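Local atomic coordinates of Adenylate/guanylate cyclase/hydrolase, alpha/beta fold family (Ruegeria pomeroyi, PDB entry 3MR7), a protein that probably has adenylate cyclase activity, this chain being the class III nucleotide cyclase catalytic domain of a longer protein that also carries an alpha/beta-hydrolase domain. Residues A[98-103]-A[130-135]. Sequence-based numbering, arbitrary orientation.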
loop_
_atom_site.group_PDB
_atom_site.type_symbol
_atom_site.label_atom_id
_atom_site.label_comp_id
_atom_site.label_asym_id
_atom_site.label_seq_id
_atom_site.Cartn_x
_atom_site.Cartn_y
_atom_site.Cartn_z
ATOM N N ILE A 98 -7.579 4.172 4.966
ATOM C CA ILE A 98 -7.989 3.816 6.323
ATOM C C ILE A 98 -8.533 2.427 6.404
ATOM O O ILE A 98 -9.308 2.022 5.562
ATOM C CB ILE A 98 -9.030 4.780 6.891
ATOM C CG1 ILE A 98 -8.440 6.190 6.988
ATOM C CG2 ILE A 98 -9.502 4.298 8.255
ATOM C CD1 ILE A 98 -9.454 7.275 7.205
ATOM N N GLY A 99 -8.076 1.695 7.410
ATOM C CA GLY A 99 -8.592 0.376 7.738
ATOM C C GLY A 99 -9.150 0.341 9.156
ATOM O O GLY A 99 -8.704 1.038 10.056
ATOM N N ILE A 100 -10.165 -0.468 9.360
ATOM C CA ILE A 100 -10.793 -0.562 10.664
ATOM C C ILE A 100 -11.116 -2.015 10.891
ATOM O O ILE A 100 -11.585 -2.662 9.990
ATOM C CB ILE A 100 -12.094 0.224 10.694
ATOM C CG1 ILE A 100 -11.804 1.690 10.417
ATOM C CG2 ILE A 100 -12.761 0.064 12.041
ATOM C CD1 ILE A 100 -13.008 2.534 10.417
ATOM N N ASN A 101 -10.849 -2.538 12.080
ATOM C CA ASN A 101 -11.163 -3.932 12.373
ATOM C C ASN A 101 -11.632 -4.066 13.815
ATOM O O ASN A 101 -11.633 -3.094 14.551
ATOM C CB ASN A 101 -9.946 -4.812 12.105
ATOM C CG ASN A 101 -10.218 -6.276 12.375
ATOM O OD1 ASN A 101 -11.311 -6.772 12.110
ATOM N ND2 ASN A 101 -9.227 -6.978 12.908
ATOM N N ILE A 102 -12.034 -5.264 14.217
ATOM C CA ILE A 102 -12.393 -5.518 15.604
ATOM C C ILE A 102 -11.829 -6.850 16.125
ATOM O O ILE A 102 -11.594 -7.787 15.359
ATOM C CB ILE A 102 -13.899 -5.417 15.780
ATOM C CG1 ILE A 102 -14.288 -3.961 15.954
ATOM C CG2 ILE A 102 -14.366 -6.188 16.988
ATOM C CD1 ILE A 102 -15.735 -3.719 15.649
ATOM N N GLY A 103 -11.562 -6.924 17.420
ATOM C CA GLY A 103 -11.068 -8.162 17.988
ATOM C C GLY A 103 -10.836 -8.060 19.479
ATOM O O GLY A 103 -10.915 -6.974 20.045
ATOM N N GLY A 130 -8.171 7.466 -0.212
ATOM C CA GLY A 130 -9.358 8.245 0.054
ATOM C C GLY A 130 -10.550 7.448 0.535
ATOM O O GLY A 130 -11.570 8.027 0.812
ATOM N N ALA A 131 -10.399 6.133 0.641
ATOM C CA ALA A 131 -11.480 5.240 0.960
ATOM C C ALA A 131 -11.297 4.707 2.359
ATOM O O ALA A 131 -10.405 5.123 3.052
ATOM C CB ALA A 131 -11.510 4.085 -0.047
ATOM N N ILE A 132 -12.154 3.780 2.755
ATOM C CA ILE A 132 -12.086 3.145 4.047
ATOM C C ILE A 132 -12.365 1.657 3.854
ATOM O O ILE A 132 -13.376 1.304 3.274
ATOM C CB ILE A 132 -13.200 3.632 4.954
ATOM C CG1 ILE A 132 -13.215 5.143 5.060
ATOM C CG2 ILE A 132 -13.047 3.020 6.315
ATOM C CD1 ILE A 132 -14.297 5.643 5.986
ATOM N N CYS A 133 -11.480 0.783 4.332
ATOM C CA CYS A 133 -11.727 -0.662 4.286
ATOM C C CYS A 133 -11.991 -1.186 5.683
ATOM O O CYS A 133 -11.249 -0.880 6.605
ATOM C CB CYS A 133 -10.546 -1.404 3.675
ATOM S SG CYS A 133 -10.525 -1.365 1.896
ATOM N N VAL A 134 -13.054 -1.956 5.846
ATOM C CA VAL A 134 -13.391 -2.501 7.163
ATOM C C VAL A 134 -13.524 -4.005 7.070
ATOM O O VAL A 134 -13.912 -4.549 6.034
ATOM C CB VAL A 134 -14.695 -1.919 7.682
ATOM C CG1 VAL A 134 -14.758 -0.445 7.295
ATOM C CG2 VAL A 134 -15.901 -2.682 7.096
ATOM N N SER A 135 -13.176 -4.703 8.129
ATOM C CA SER A 135 -13.312 -6.139 8.069
ATOM C C SER A 135 -14.808 -6.437 8.073
ATOM O O SER A 135 -15.631 -5.552 8.352
ATOM C CB SER A 135 -12.651 -6.790 9.267
ATOM O OG SER A 135 -13.392 -6.481 10.438
#
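Asn101 and Ser135 meet through their side chains where strand 132-135 gives way to helix 136-142. Ser135 OG donates to Asn101 OD1 over 2.7 Å, approaching with a tilt of 17° from the carbonyl plane. Two torsions bring the groups together: Asn101 holds CG trans to its backbone N (chi1 -179°), while Ser135 tucks OG between its own N and carbonyl carbon (chi1 69°). OD1 also takes a weak bond from Ile102 N, and ND2 donates to Ala116 O of helix 115-126, which fixes the amide's rotation. Ser135 is at the same time the N-cap of the following helix, its OG weakly accepting from Val138 N. A leucine in place of Asn101 would probably leave the Ser135 hydroxyl and Ala116 O without these partners.

The backbones run parallel. Ile98 O receives Cys133 N at 2.8 Å. Ile100 N reaches Cys133 O, and Ser135 N closes the series on Ile100 O at 3.2 Å. Strand 96-107 lies between 132-135 and the antiparallel strand 4-15, inside the mixed sheet of the class III cyclase catalytic domain. Ile98, Ile100, Ile132 and Val134 share one sheet face. There Ile132 CG2 lies 4.1 Å from Ile100 CD1, the two side chains crossing at a slant, and 4.2 Å from Ile98 CG2. Helix 67-84 packs on this face, with Ala74 and Leu75 against Ile132. Cys133, on the other face, touches Val167 and Gln169 of strand 161-170, the antiparallel neighbour of 132-135 in the sheet.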